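Local coordinates for putative hemin storage protein (PDB 6AU1) that cleaves deacetylated poly-beta-1,6-N-acetylglucosamine, a biofilm polysaccharide, through its glycoside hydrolase domain, at residues 34-38 / 39-43. Sequence-based numbering, arbitrary orientation.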
loop_
_atom_site.group_PDB
_atom_site.type_symbol
_atom_site.label_atom_id
_atom_site.label_comp_id
_atom_site.label_asym_id
_atom_site.label_seq_id
_atom_site.Cartn_x
_atom_site.Cartn_y
_atom_site.Cartn_z
ATOM N N ASP A 34 -17.353 -7.772 -14.413
ATOM C CA ASP A 34 -18.776 -7.432 -14.357
ATOM C C ASP A 34 -19.107 -6.505 -13.188
ATOM O O ASP A 34 -19.883 -5.558 -13.340
ATOM C CB ASP A 34 -19.638 -8.690 -14.263
ATOM C CG ASP A 34 -19.688 -9.461 -15.567
ATOM O OD1 ASP A 34 -19.283 -8.899 -16.607
ATOM O OD2 ASP A 34 -20.138 -10.626 -15.551
ATOM N N ARG A 35 -18.536 -6.792 -12.024
ATOM C CA ARG A 35 -18.778 -5.971 -10.844
ATOM C C ARG A 35 -18.188 -4.575 -10.997
ATOM O O ARG A 35 -18.812 -3.589 -10.609
ATOM C CB ARG A 35 -18.197 -6.638 -9.594
ATOM C CG ARG A 35 -19.035 -7.781 -9.063
ATOM C CD ARG A 35 -18.257 -8.572 -8.008
ATOM N NE ARG A 35 -17.883 -7.770 -6.844
ATOM C CZ ARG A 35 -18.730 -7.454 -5.865
ATOM N NH1 ARG A 35 -19.994 -7.854 -5.924
ATOM N NH2 ARG A 35 -18.321 -6.727 -4.830
ATOM N N MET A 36 -16.984 -4.485 -11.554
ATOM C CA MET A 36 -16.361 -3.173 -11.718
ATOM C C MET A 36 -17.060 -2.337 -12.794
ATOM O O MET A 36 -17.162 -1.114 -12.666
ATOM C CB MET A 36 -14.869 -3.326 -12.022
ATOM C CG MET A 36 -14.063 -3.951 -10.863
ATOM S SD MET A 36 -14.190 -3.058 -9.287
ATOM C CE MET A 36 -15.457 -3.982 -8.421
ATOM N N LYS A 37 -17.560 -2.985 -13.845
ATOM C CA LYS A 37 -18.323 -2.266 -14.859
ATOM C C LYS A 37 -19.574 -1.673 -14.217
ATOM O O LYS A 37 -19.947 -0.529 -14.488
ATOM C CB LYS A 37 -18.681 -3.198 -16.029
ATOM C CG LYS A 37 -19.520 -2.572 -17.124
ATOM C CD LYS A 37 -19.532 -3.442 -18.386
ATOM C CE LYS A 37 -19.833 -4.903 -18.065
ATOM N NZ LYS A 37 -19.948 -5.742 -19.298
ATOM N N ASP A 38 -20.184 -2.443 -13.322
ATOM C CA ASP A 38 -21.419 -2.048 -12.652
ATOM C C ASP A 38 -21.191 -0.933 -11.632
ATOM O O ASP A 38 -21.961 0.027 -11.547
ATOM C CB ASP A 38 -22.037 -3.274 -11.971
ATOM C CG ASP A 38 -23.374 -2.979 -11.326
ATOM O OD1 ASP A 38 -24.064 -2.040 -11.777
ATOM O OD2 ASP A 38 -23.739 -3.698 -10.372
ATOM N N LEU A 39 -20.122 -1.073 -10.863
ATOM C CA LEU A 39 -19.825 -0.177 -9.759
ATOM C C LEU A 39 -19.199 1.124 -10.252
ATOM O O LEU A 39 -19.366 2.182 -9.632
ATOM C CB LEU A 39 -18.899 -0.880 -8.768
ATOM C CG LEU A 39 -18.909 -0.434 -7.317
ATOM C CD1 LEU A 39 -20.293 -0.610 -6.708
ATOM C CD2 LEU A 39 -17.873 -1.228 -6.536
ATOM N N ALA A 40 -18.492 1.030 -11.377
ATOM C CA ALA A 40 -17.844 2.175 -12.017
ATOM C C ALA A 40 -17.040 3.063 -11.053
ATOM O O ALA A 40 -17.292 4.267 -10.963
ATOM C CB ALA A 40 -18.891 3.021 -12.746
ATOM N N PRO A 41 -16.068 2.479 -10.339
ATOM C CA PRO A 41 -15.179 3.311 -9.522
ATOM C C PRO A 41 -14.258 4.162 -10.398
ATOM O O PRO A 41 -14.158 3.924 -11.605
ATOM C CB PRO A 41 -14.367 2.278 -8.729
ATOM C CG PRO A 41 -14.297 1.106 -9.674
ATOM C CD PRO A 41 -15.651 1.062 -10.329
ATOM N N SER A 42 -13.594 5.150 -9.809
ATOM C CA SER A 42 -12.626 5.939 -10.564
ATOM C C SER A 42 -11.400 5.090 -10.890
ATOM O O SER A 42 -10.845 5.190 -11.986
ATOM C CB SER A 42 -12.220 7.204 -9.794
ATOM O OG SER A 42 -11.661 6.896 -8.540
ATOM N N ALA A 43 -11.008 4.223 -9.956
ATOM C CA ALA A 43 -9.794 3.434 -10.118
ATOM C C ALA A 43 -9.888 2.103 -9.387
ATOM O O ALA A 43 -10.556 2.006 -8.357
ATOM C CB ALA A 43 -8.582 4.219 -9.615
#
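M36, L39 and P41 illustrate how one flexible thioether can serve both the last turn of a helix and the loop that leaves it. The M36 chain starts with CG anti to the carbonyl carbon (chi1 -65°) and bends again at chi2 and chi3, which divides its end between two neighbours. The terminal methyl CE lies 4.1 Å from L39 CD2, the two side chains running side by side and pointing the same way. The sulfur instead meets the pyrrolidine ring, with M36 SD 4.2 Å from P41 CG, and here the side chains cross at roughly a right angle. All three rest on V10 of strand 8-12, while M36 and L39 also touch Y334 of strand 332-335.

The backbone brings these groups together. L39 N donates to R35 O over 2.8 Å as an ordinary helical bond. A40 N donates to M36 O, also at 2.8 Å, and A40 then leaves helical geometry with a positive phi. The chain runs on past the helix end, and the ring of P41 turns its CG and CD side to the last turn, P41 CD lying 3.5 Å from M36 O; the same carbonyl oxygen thus takes a hydrogen bond from A40 and a ring methylene against it.

Polar side chains tie the same turn to the C-terminal part of the domain: R35 forms a salt bridge with D337, and D38 pairs with R350 of helix 346-353. Beyond P41, the backbone of S42 bonds to R8 and M89, and that of A43 to V10, as the chain enters the sheet. This is the loop from helix to strand in a beta-alpha-beta crossover of a TIM-barrel fold, in which outer helix 22-39 joins strand 8-12 to its parallel neighbour 43-47.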